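Lin1840 protein (Listeria innocua serovar 6a, PDB 4ZOC) probably hydrolyses terminal, non-reducing beta-D-glucosyl residues with release of beta-D-glucose, as a family 3 glycosidase involved in beta-1,2-glucan metabolism. Local coordinates at residues A[174-179]-A[230-235]; A[1-6]-A[328-333]; A[121-126]-A[170-175]; A[57-62]-A[298-303]. The protein carries 2 engineered substitutions. One frame throughout, in Å; residues are numbered along the deposited sequence.

Contact 1 of 4, residues A[174-179]-A[230-235]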
loop_
_atom_site.group_PDB
_atom_site.type_symbol
_atom_site.label_atom_id
_atom_site.label_comp_id
_atom_site.label_asym_id
_atom_site.label_seq_id
_atom_site.Cartn_x
_atom_site.Cartn_y
_atom_site.Cartn_z
ATOM N N GLY A 174 24.154 -16.974 22.963
ATOM C CA GLY A 174 25.477 -16.554 23.478
ATOM C C GLY A 174 26.566 -16.582 22.431
ATOM O O GLY A 174 26.368 -16.095 21.328
ATOM N N ASP A 175 27.730 -17.170 22.783
ATOM C CA ASP A 175 28.809 -17.281 21.848
ATOM C C ASP A 175 28.479 -18.456 20.933
ATOM O O ASP A 175 28.502 -19.635 21.348
ATOM C CB ASP A 175 30.165 -17.399 22.591
ATOM C CG ASP A 175 31.305 -17.737 21.665
ATOM O OD1 ASP A 175 31.140 -18.005 20.451
ATOM O OD2 ASP A 175 32.392 -17.777 22.169
ATOM N N ALA A 176 28.146 -18.138 19.687
ATOM C CA ALA A 176 27.624 -19.168 18.774
ATOM C C ALA A 176 28.609 -20.304 18.543
ATOM O O ALA A 176 28.205 -21.417 18.204
ATOM C CB ALA A 176 27.214 -18.585 17.434
ATOM N N SER A 177 29.901 -20.012 18.633
ATOM C CA SER A 177 30.919 -21.079 18.352
ATOM C C SER A 177 30.994 -22.102 19.468
ATOM O O SER A 177 31.709 -23.075 19.299
ATOM C CB SER A 177 32.304 -20.428 18.148
ATOM O OG SER A 177 32.802 -19.943 19.381
ATOM N N LYS A 178 30.271 -21.897 20.585
ATOM C CA LYS A 178 30.254 -22.780 21.723
ATOM C C LYS A 178 28.876 -23.389 22.008
ATOM O O LYS A 178 28.617 -23.814 23.122
ATOM C CB LYS A 178 30.792 -22.034 22.948
ATOM C CG LYS A 178 32.297 -21.687 22.861
ATOM C CD LYS A 178 32.673 -20.971 24.139
ATOM C CE LYS A 178 34.097 -20.397 24.170
ATOM N NZ LYS A 178 35.045 -21.333 23.495
ATOM N N LEU A 179 28.021 -23.519 20.997
ATOM C CA LEU A 179 26.714 -24.137 21.191
ATOM C C LEU A 179 26.832 -25.630 21.504
ATOM O O LEU A 179 25.862 -26.282 21.932
ATOM C CB LEU A 179 25.782 -23.822 20.010
ATOM C CG LEU A 179 25.182 -22.406 20.102
ATOM C CD1 LEU A 179 24.649 -21.954 18.765
ATOM C CD2 LEU A 179 24.109 -22.308 21.183
ATOM N N GLY A 230 25.674 -13.722 13.900
ATOM C CA GLY A 230 25.874 -15.160 14.047
ATOM C C GLY A 230 24.660 -16.018 14.123
ATOM O O GLY A 230 24.779 -17.191 14.530
ATOM N N ALA A 231 23.477 -15.472 13.771
ATOM C CA ALA A 231 22.260 -16.343 13.786
ATOM C C ALA A 231 22.501 -17.625 13.011
ATOM O O ALA A 231 22.967 -17.591 11.845
ATOM C CB ALA A 231 21.046 -15.625 13.207
ATOM N N LYS A 232 22.191 -18.772 13.609
ATOM C CA LYS A 232 22.503 -20.032 12.939
ATOM C C LYS A 232 21.689 -20.409 11.754
ATOM O O LYS A 232 22.235 -21.026 10.830
ATOM C CB LYS A 232 22.577 -21.166 13.943
ATOM C CG LYS A 232 23.833 -21.048 14.848
ATOM C CD LYS A 232 25.010 -21.623 14.119
ATOM C CE LYS A 232 26.334 -21.545 14.806
ATOM N NZ LYS A 232 27.345 -22.030 13.798
ATOM N N LEU A 233 20.372 -20.126 11.753
ATOM C CA LEU A 233 19.497 -20.520 10.662
ATOM C C LEU A 233 18.734 -19.295 10.110
ATOM O O LEU A 233 18.635 -18.284 10.796
ATOM C CB LEU A 233 18.442 -21.533 11.109
ATOM C CG LEU A 233 18.914 -22.939 11.547
ATOM C CD1 LEU A 233 19.377 -22.953 12.984
ATOM C CD2 LEU A 233 17.771 -23.942 11.320
ATOM N N VAL A 234 18.224 -19.412 8.908
ATOM C CA VAL A 234 17.284 -18.474 8.332
ATOM C C VAL A 234 16.080 -19.249 7.845
ATOM O O VAL A 234 16.219 -20.365 7.344
ATOM C CB VAL A 234 17.938 -17.682 7.198
ATOM C CG1 VAL A 234 16.940 -16.745 6.492
ATOM C CG2 VAL A 234 19.063 -16.869 7.757
ATOM N N MET A 235 14.887 -18.659 7.937
ATOM C CA MET A 235 13.673 -19.309 7.450
ATOM C C MET A 235 13.094 -18.484 6.300
ATOM O O MET A 235 13.137 -17.240 6.352
ATOM C CB MET A 235 12.603 -19.404 8.579
ATOM C CG MET A 235 11.259 -19.954 8.141
ATOM S SD MET A 235 9.961 -19.820 9.367
ATOM C CE MET A 235 10.593 -20.950 10.618
HETATM O O HOH W 1 28.820 -23.345 16.181
#
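K232 reaches out along the flank of L179 toward A176, and its CG, CE and NZ each meet a different partner. CB sets out toward the 174-179 segment, and CG, the next carbon, lies 4.1 Å from CD1 of L179; the two side chains slide past each other in opposite directions. A bend at chi2 (-82°), followed by two extended torsions, turns the outer part of the lysine toward A176. There CE comes within 3.9 Å of the carbonyl O of A176 and 4.1 Å from its CB. At the tip, NZ donates to a water at 3.1 Å, and that water donates in turn to A176 O over 2.9 Å. NZ also forms a salt bridge with D338, so the ammonium group holds D338 directly and the A176 carbonyl through water. A176 CB has a second neighbour, G230 O, at 4.0 Å. No direct hydrogen bond crosses between the segments. The 174-179 loop holds its own shape: D175 OD1 accepts from S177 N (3.0 Å), an Asx turn, and from S177 OG, both donors reaching the same face of the carboxylate plane. G230 closes the preceding helix with a Schellman motif, and strand 233-236 follows. Both segments thus lead from a helix toward a strand of the parallel sheet, as is typical of the alpha-to-beta loops that enter the N-terminal ends of TIM-barrel strands.

Contact 2 of 4, residues A[1-6]-A[328-333]; sequences MEQEKV and AVLRML. Engineered in segment 1-6: E2 (natural residue Lys).
The carboxamide of Q3 meets L330 through its nitrogen: NE2 lies 4.0 Å from CD1, the two side chains crossing at about a right angle. That nitrogen has its polar partner in N334, one turn further along helix 322-338, so the methyl contact accompanies a hydrogen bond. The guanidinium of R331, whose CB points away from segment 1-6, takes no part. One of its faces carries the backbone N of A328, 4.0 Å above the plane and offset toward the rim, while NH1 forms a salt bridge with D299. The apolar centre belongs to V6. Its CG1, anti to the backbone N (chi1 179°), touches two leucines from directions about at right angles, 3.7 Å from CD1 of L330 and 3.6 Å from CB of L333. V6 crosses L330 nearly perpendicularly but runs past L333 in the opposite direction. L333 also brings CD2 to 4.1 Å from the carbonyl O of V6. E2, an engineered residue, occupies the N-cap position of helix 3-12, and the M1 amino nitrogen bonds to N337 and E343. With no hydrogen bond between the two segments, one valine methyl carries most of the packing. The glutamine adds a polar margin, and its link to N334 together with those of M1 ties the start of the chain to helix 322-338 and the loop beyond, so directional bonds at the edge complement a non-directional centre.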
loop_
_atom_site.group_PDB
_atom_site.type_symbol
_atom_site.label_atom_id
_atom_site.label_comp_id
_atom_site.label_asym_id
_atom_site.label_seq_id
_atom_site.Cartn_x
_atom_site.Cartn_y
_atom_site.Cartn_z
ATOM N N MET A 1 32.228 -33.228 16.874
ATOM C CA MET A 1 33.215 -34.072 16.234
ATOM C C MET A 1 33.942 -33.336 15.111
ATOM O O MET A 1 33.570 -32.256 14.713
ATOM C CB MET A 1 32.604 -35.363 15.782
ATOM C CG MET A 1 31.770 -35.355 14.561
ATOM S SD MET A 1 31.003 -36.981 14.253
ATOM C CE MET A 1 30.414 -36.640 12.635
ATOM N N GLU A 2 35.043 -33.926 14.674
ATOM C CA GLU A 2 35.900 -33.315 13.628
ATOM C C GLU A 2 35.182 -33.202 12.279
ATOM O O GLU A 2 34.385 -34.065 11.898
ATOM C CB GLU A 2 37.176 -34.150 13.449
ATOM C CG GLU A 2 37.807 -34.549 14.770
ATOM C CD GLU A 2 37.363 -35.941 15.272
ATOM O OE1 GLU A 2 36.169 -36.140 15.721
ATOM O OE2 GLU A 2 38.237 -36.849 15.215
ATOM N N GLN A 3 35.505 -32.164 11.540
ATOM C CA GLN A 3 34.859 -31.905 10.270
ATOM C C GLN A 3 34.965 -33.066 9.281
ATOM O O GLN A 3 34.000 -33.404 8.577
ATOM C CB GLN A 3 35.468 -30.672 9.681
ATOM C CG GLN A 3 34.647 -30.071 8.587
ATOM C CD GLN A 3 33.227 -29.733 9.013
ATOM O OE1 GLN A 3 32.993 -29.251 10.124
ATOM N NE2 GLN A 3 32.284 -29.959 8.123
ATOM N N GLU A 4 36.106 -33.727 9.266
ATOM C CA GLU A 4 36.287 -34.887 8.409
ATOM C C GLU A 4 35.269 -36.009 8.647
ATOM O O GLU A 4 34.834 -36.675 7.685
ATOM C CB GLU A 4 37.734 -35.459 8.553
ATOM C CG GLU A 4 38.800 -34.452 8.178
ATOM C CD GLU A 4 39.115 -33.478 9.312
ATOM O OE1 GLU A 4 38.724 -33.777 10.472
ATOM O OE2 GLU A 4 39.722 -32.413 9.046
ATOM N N LYS A 5 34.885 -36.223 9.901
ATOM C CA LYS A 5 33.877 -37.217 10.193
ATOM C C LYS A 5 32.485 -36.723 9.700
ATOM O O LYS A 5 31.635 -37.529 9.264
ATOM C CB LYS A 5 33.869 -37.513 11.690
ATOM C CG LYS A 5 35.179 -38.033 12.259
ATOM C CD LYS A 5 34.861 -38.958 13.413
ATOM C CE LYS A 5 36.076 -39.717 13.921
ATOM N NZ LYS A 5 37.004 -40.235 12.852
ATOM N N VAL A 6 32.220 -35.410 9.779
ATOM C CA VAL A 6 30.961 -34.897 9.227
ATOM C C VAL A 6 30.947 -35.178 7.703
ATOM O O VAL A 6 29.982 -35.709 7.147
ATOM C CB VAL A 6 30.743 -33.383 9.572
ATOM C CG1 VAL A 6 29.450 -32.896 8.959
ATOM C CG2 VAL A 6 30.752 -33.166 11.074
ATOM N N ALA A 328 23.183 -29.256 0.989
ATOM C CA ALA A 328 22.131 -29.101 1.965
ATOM C C ALA A 328 22.338 -30.089 3.138
ATOM O O ALA A 328 22.251 -29.719 4.311
ATOM C CB ALA A 328 20.758 -29.337 1.327
ATOM N N VAL A 329 22.661 -31.329 2.811
ATOM C CA VAL A 329 22.920 -32.314 3.852
ATOM C C VAL A 329 24.099 -31.871 4.766
ATOM O O VAL A 329 24.011 -31.957 5.997
ATOM C CB VAL A 329 23.115 -33.729 3.248
ATOM C CG1 VAL A 329 23.616 -34.700 4.300
ATOM C CG2 VAL A 329 21.844 -34.229 2.605
ATOM N N LEU A 330 25.213 -31.428 4.182
ATOM C CA LEU A 330 26.347 -30.972 4.922
ATOM C C LEU A 330 25.943 -29.815 5.835
ATOM O O LEU A 330 26.343 -29.760 6.985
ATOM C CB LEU A 330 27.469 -30.530 4.010
ATOM C CG LEU A 330 28.738 -30.070 4.739
ATOM C CD1 LEU A 330 29.288 -31.070 5.748
ATOM C CD2 LEU A 330 29.785 -29.717 3.691
ATOM N N ARG A 331 25.143 -28.870 5.328
ATOM C CA ARG A 331 24.665 -27.834 6.250
ATOM C C ARG A 331 23.847 -28.350 7.490
ATOM O O ARG A 331 24.070 -27.892 8.655
ATOM C CB ARG A 331 23.952 -26.726 5.458
ATOM C CG ARG A 331 24.913 -25.924 4.598
ATOM C CD ARG A 331 24.297 -24.647 3.967
ATOM N NE ARG A 331 23.359 -24.946 2.916
ATOM C CZ ARG A 331 23.631 -25.018 1.608
ATOM N NH1 ARG A 331 22.663 -25.283 0.739
ATOM N NH2 ARG A 331 24.854 -24.780 1.170
ATOM N N MET A 332 22.982 -29.314 7.247
ATOM C CA MET A 332 22.170 -29.952 8.301
ATOM C C MET A 332 23.103 -30.628 9.326
ATOM O O MET A 332 22.972 -30.493 10.533
ATOM C CB MET A 332 21.178 -30.942 7.672
ATOM C CG MET A 332 19.912 -30.319 7.042
ATOM S SD MET A 332 18.858 -29.594 8.350
ATOM C CE MET A 332 18.190 -31.125 9.063
ATOM N N LEU A 333 24.069 -31.398 8.811
ATOM C CA LEU A 333 24.966 -32.110 9.712
ATOM C C LEU A 333 25.834 -31.105 10.484
ATOM O O LEU A 333 26.042 -31.299 11.702
ATOM C CB LEU A 333 25.818 -33.075 8.929
ATOM C CG LEU A 333 25.242 -34.450 8.628
ATOM C CD1 LEU A 333 23.772 -34.689 8.696
ATOM C CD2 LEU A 333 25.949 -35.122 7.450
#

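Contact 3 of 4, residues A[121-126]-A[170-175]; sequences VSALEA and DGYQGD
Y172 leans on A123 and S122 after D170 and G171 have carried helix 158-173 into its last turn. At Y172 the backbones come close, with CA 5.4 Å from the CA of A123. The small alanine permits this: its CB lies 3.7 Å from the carbonyl O of Y172 and 4.2 Å from the tyrosine CA. Further out, CE1 of the ring stands 3.9 Å from CB of S122, which sits at the ring edge and in its plane. Chi1 of Y172 (-67°) sets CG anti to the carbonyl carbon and directs the ring along helix 112-128. At the far end a water, also in the ring plane, lies 2.9 Å from Y172 OH and donates to S122 OG over 2.8 Å. Q173 turns away from this interface, its NE2 bonding to G230 O. G174, with positive phi, then ends the helix while its N still bonds to D170 O at 2.8 Å. Buried hydroxyls are therefore matched on both helices: S122 OG also bonds to M118 O, and Y172 OH to S136 OG. The chemistry implies close packing through small groups, an alanine methyl against a backbone carbonyl and a serine CB at the ring edge, with water joining two hydroxyls already held by protein partners.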
loop_
_atom_site.group_PDB
_atom_site.type_symbol
_atom_site.label_atom_id
_atom_site.label_comp_id
_atom_site.label_asym_id
_atom_site.label_seq_id
_atom_site.Cartn_x
_atom_site.Cartn_y
_atom_site.Cartn_z
ATOM N N VAL A 121 16.344 -16.190 29.034
ATOM C CA VAL A 121 15.410 -16.976 29.802
ATOM C C VAL A 121 14.674 -17.992 28.917
ATOM O O VAL A 121 14.477 -19.146 29.283
ATOM C CB VAL A 121 14.442 -16.109 30.600
ATOM C CG1 VAL A 121 13.366 -16.933 31.246
ATOM C CG2 VAL A 121 15.168 -15.281 31.631
ATOM N N SER A 122 14.253 -17.556 27.751
ATOM C CA SER A 122 13.555 -18.383 26.807
ATOM C C SER A 122 14.407 -19.616 26.509
ATOM O O SER A 122 13.905 -20.731 26.513
ATOM C CB SER A 122 13.366 -17.601 25.535
ATOM O OG SER A 122 12.393 -16.538 25.712
ATOM N N ALA A 123 15.685 -19.375 26.209
ATOM C CA ALA A 123 16.613 -20.478 25.886
ATOM C C ALA A 123 16.891 -21.379 27.085
ATOM O O ALA A 123 16.948 -22.573 26.921
ATOM C CB ALA A 123 17.916 -19.973 25.318
ATOM N N LEU A 124 17.009 -20.793 28.271
ATOM C CA LEU A 124 17.194 -21.598 29.496
ATOM C C LEU A 124 16.054 -22.612 29.627
ATOM O O LEU A 124 16.258 -23.799 29.882
ATOM C CB LEU A 124 17.222 -20.599 30.712
ATOM C CG LEU A 124 17.129 -21.291 32.086
ATOM C CD1 LEU A 124 18.466 -21.915 32.430
ATOM C CD2 LEU A 124 16.652 -20.323 33.122
ATOM N N GLU A 125 14.838 -22.122 29.446
ATOM C CA GLU A 125 13.649 -22.961 29.551
ATOM C C GLU A 125 13.421 -23.928 28.402
ATOM O O GLU A 125 13.111 -25.100 28.629
ATOM C CB GLU A 125 12.406 -22.052 29.744
ATOM C CG GLU A 125 12.441 -21.273 31.070
ATOM C CD GLU A 125 11.153 -20.569 31.352
ATOM O OE1 GLU A 125 10.365 -20.348 30.394
ATOM O OE2 GLU A 125 10.907 -20.226 32.548
ATOM N N ALA A 126 13.636 -23.437 27.168
ATOM C CA ALA A 126 13.379 -24.200 25.978
ATOM C C ALA A 126 14.389 -25.345 25.920
ATOM O O ALA A 126 13.994 -26.480 25.595
ATOM C CB ALA A 126 13.508 -23.341 24.731
ATOM N N ASP A 170 21.930 -12.753 20.496
ATOM C CA ASP A 170 22.921 -12.854 21.561
ATOM C C ASP A 170 22.314 -13.573 22.802
ATOM O O ASP A 170 22.919 -14.453 23.392
ATOM C CB ASP A 170 23.386 -11.463 21.911
ATOM C CG ASP A 170 24.502 -11.456 22.933
ATOM O OD1 ASP A 170 25.331 -12.410 22.984
ATOM O OD2 ASP A 170 24.564 -10.457 23.694
ATOM N N GLY A 171 21.101 -13.191 23.170
ATOM C CA GLY A 171 20.401 -13.822 24.293
ATOM C C GLY A 171 20.163 -15.310 24.105
ATOM O O GLY A 171 20.387 -16.155 25.034
ATOM N N TYR A 172 19.729 -15.688 22.910
ATOM C CA TYR A 172 19.428 -17.140 22.647
ATOM C C TYR A 172 20.710 -17.951 22.578
ATOM O O TYR A 172 20.790 -19.003 23.172
ATOM C CB TYR A 172 18.666 -17.346 21.334
ATOM C CG TYR A 172 17.234 -16.798 21.274
ATOM C CD1 TYR A 172 16.295 -17.148 22.219
ATOM C CD2 TYR A 172 16.783 -16.054 20.169
ATOM C CE1 TYR A 172 14.991 -16.719 22.129
ATOM C CE2 TYR A 172 15.465 -15.590 20.126
ATOM C CZ TYR A 172 14.576 -15.936 21.094
ATOM O OH TYR A 172 13.266 -15.491 21.028
ATOM N N GLN A 173 21.685 -17.446 21.817
ATOM C CA GLN A 173 22.810 -18.252 21.418
ATOM C C GLN A 173 24.031 -18.096 22.319
ATOM O O GLN A 173 24.894 -18.974 22.377
ATOM C CB GLN A 173 23.224 -17.913 19.964
ATOM C CG GLN A 173 22.138 -18.080 18.933
ATOM C CD GLN A 173 22.598 -18.080 17.517
ATOM O OE1 GLN A 173 21.936 -18.691 16.654
ATOM N NE2 GLN A 173 23.693 -17.401 17.226
ATOM N N GLY A 174 24.154 -16.974 22.963
ATOM C CA GLY A 174 25.477 -16.554 23.478
ATOM C C GLY A 174 26.566 -16.582 22.431
ATOM O O GLY A 174 26.368 -16.095 21.328
ATOM N N ASP A 175 27.730 -17.170 22.783
ATOM C CA ASP A 175 28.809 -17.281 21.848
ATOM C C ASP A 175 28.479 -18.456 20.933
ATOM O O ASP A 175 28.502 -19.635 21.348
ATOM C CB ASP A 175 30.165 -17.399 22.591
ATOM C CG ASP A 175 31.305 -17.737 21.665
ATOM O OD1 ASP A 175 31.140 -18.005 20.451
ATOM O OD2 ASP A 175 32.392 -17.777 22.169
HETATM O O HOH W 2 11.411 -16.341 23.054
#

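Contact 4 of 4, residues A[57-62]-A[298-303]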
loop_
_atom_site.group_PDB
_atom_site.type_symbol
_atom_site.label_atom_id
_atom_site.label_comp_id
_atom_site.label_asym_id
_atom_site.label_seq_id
_atom_site.Cartn_x
_atom_site.Cartn_y
_atom_site.Cartn_z
ATOM N N ALA A 57 14.425 -38.935 8.617
ATOM C CA ALA A 57 14.120 -37.494 8.643
ATOM C C ALA A 57 15.118 -36.684 9.392
ATOM O O ALA A 57 15.739 -37.140 10.350
ATOM C CB ALA A 57 12.719 -37.295 9.224
ATOM N N GLY A 58 15.339 -35.430 8.945
ATOM C CA GLY A 58 16.418 -34.624 9.526
ATOM C C GLY A 58 16.029 -33.966 10.812
ATOM O O GLY A 58 16.870 -33.747 11.714
ATOM N N SER A 59 14.751 -33.650 10.947
ATOM C CA SER A 59 14.386 -32.797 12.082
ATOM C C SER A 59 12.943 -32.986 12.538
ATOM O O SER A 59 12.099 -33.331 11.763
ATOM C CB SER A 59 14.677 -31.302 11.622
ATOM O OG SER A 59 14.276 -30.361 12.619
ATOM N N VAL A 60 12.695 -32.677 13.817
ATOM C CA VAL A 60 11.429 -32.531 14.430
ATOM C C VAL A 60 11.099 -31.085 14.675
ATOM O O VAL A 60 11.959 -30.347 15.127
ATOM C CB VAL A 60 11.484 -33.206 15.815
ATOM C CG1 VAL A 60 10.155 -33.071 16.533
ATOM C CG2 VAL A 60 11.792 -34.675 15.625
ATOM N N LEU A 61 9.853 -30.660 14.400
ATOM C CA LEU A 61 9.456 -29.357 14.984
ATOM C C LEU A 61 8.253 -29.468 15.885
ATOM O O LEU A 61 7.317 -30.261 15.639
ATOM C CB LEU A 61 9.242 -28.267 13.958
ATOM C CG LEU A 61 7.828 -28.191 13.380
ATOM C CD1 LEU A 61 7.711 -26.921 12.578
ATOM C CD2 LEU A 61 7.738 -29.405 12.510
ATOM N N GLY A 62 8.324 -28.728 16.985
ATOM C CA GLY A 62 7.261 -28.675 17.907
ATOM C C GLY A 62 7.085 -29.918 18.811
ATOM O O GLY A 62 5.960 -30.284 19.133
ATOM N N VAL A 298 17.183 -24.034 -0.363
ATOM C CA VAL A 298 16.349 -24.393 0.784
ATOM C C VAL A 298 16.824 -25.790 1.196
ATOM O O VAL A 298 16.766 -26.705 0.403
ATOM C CB VAL A 298 14.835 -24.415 0.441
ATOM C CG1 VAL A 298 14.054 -24.940 1.623
ATOM C CG2 VAL A 298 14.331 -23.024 0.087
ATOM N N ASP A 299 17.285 -25.902 2.426
ATOM C CA ASP A 299 17.860 -27.139 2.934
ATOM C C ASP A 299 16.892 -28.071 3.576
ATOM O O ASP A 299 17.185 -29.260 3.709
ATOM C CB ASP A 299 18.957 -26.831 3.908
ATOM C CG ASP A 299 20.039 -25.967 3.279
ATOM O OD1 ASP A 299 20.385 -26.204 2.081
ATOM O OD2 ASP A 299 20.596 -25.131 4.008
ATOM N N LEU A 300 15.773 -27.531 4.064
ATOM C CA LEU A 300 14.893 -28.287 5.005
ATOM C C LEU A 300 13.468 -27.898 4.761
ATOM O O LEU A 300 13.139 -26.712 4.929
ATOM C CB LEU A 300 15.348 -27.977 6.445
ATOM C CG LEU A 300 14.662 -28.750 7.576
ATOM C CD1 LEU A 300 14.649 -30.284 7.367
ATOM C CD2 LEU A 300 15.218 -28.300 8.943
ATOM N N GLU A 301 12.663 -28.865 4.339
ATOM C CA GLU A 301 11.276 -28.696 3.966
ATOM C C GLU A 301 10.394 -28.966 5.168
ATOM O O GLU A 301 10.371 -30.078 5.702
ATOM C CB GLU A 301 10.905 -29.619 2.812
ATOM C CG GLU A 301 9.439 -29.491 2.383
ATOM C CD GLU A 301 9.128 -30.118 1.108
ATOM O OE1 GLU A 301 9.998 -30.843 0.586
ATOM O OE2 GLU A 301 7.967 -29.936 0.641
ATOM N N MET A 302 9.713 -27.902 5.617
ATOM C CA MET A 302 8.941 -28.007 6.822
ATOM C C MET A 302 7.536 -28.592 6.546
ATOM O O MET A 302 6.627 -27.899 6.036
ATOM C CB MET A 302 8.791 -26.610 7.449
ATOM C CG MET A 302 7.987 -26.638 8.737
ATOM S SD MET A 302 7.730 -25.044 9.566
ATOM C CE MET A 302 9.402 -24.561 10.017
ATOM N N MET A 303 7.355 -29.897 6.846
ATOM C CA MET A 303 5.985 -30.543 6.860
ATOM C C MET A 303 5.226 -30.680 5.558
ATOM O O MET A 303 4.040 -30.896 5.507
ATOM C CB MET A 303 5.148 -29.911 7.938
ATOM C CG MET A 303 5.421 -30.557 9.298
ATOM S SD MET A 303 4.969 -32.340 9.349
ATOM C CE MET A 303 3.180 -32.231 9.387
#
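L61 lays its CD1 methyl over the outer half of M302, 3.5 Å from SD and 3.9 Å from both CG and CE, so one methyl sits against the bend of the thioether. The two side chains cross at about a right angle. M302 is extended as far as sulfur and then turns at chi3 (-64°), which folds CE back round the leucine methyl. L61 holds CG between its backbone N and carbonyl carbon, the crowded position (chi1 88°), and from there its second branch, CD2, reaches CG of M303 at 4.1 Å. M303, whose phi is positive, follows strand 301-302 directly. Two residues earlier on each segment a lighter contact repeats the theme: S59 CB meets CD2 of L300 at 4.1 Å. The serine hydroxyl bonds to V87 O and Q24 NE2, which satisfies a buried polar group beside this hydrocarbon. The backbones stay apart, with CA of L61 8.3 Å from CA of M302, and no hydrogen bond joins the segments. The gap is explained by strand 23-25, which lies between these strands in the parallel sheet; its Q24 touches L61, L300 and M302. On the far side L300 and M302 also meet I268 of strand 266-268. M302 further contacts W271, a residue of the glucose pocket, and its side chain comes to about 6 Å from a bound beta-D-glucopyranose. Inward-pointing residues of non-neighbouring strands meeting inside the barrel, here near a bound glucose, are typical of a TIM-barrel core.

Contacts 3 and 4 are buried, whereas contacts 1 and 2 are partly exposed. Only contact 4 packs the inside of the barrel, with thioethers and methyls; contact 3 joins two outer helices and adds a water between hydroxyls. Contact 1 also uses water, but between a lysine and a backbone carbonyl near the surface, and contact 2 relies on a valine and leucines with a glutamine at the margin. Contacts 1 and 3 share G174 and D175 and are bonded through Q173. Contacts 1 and 4 reach the same parallel sheet, meeting where M235 CE touches M302 CE. Contact 2 joins contact 4 where M332 packs on L300 and G58, though their centres lie about 17 Å apart.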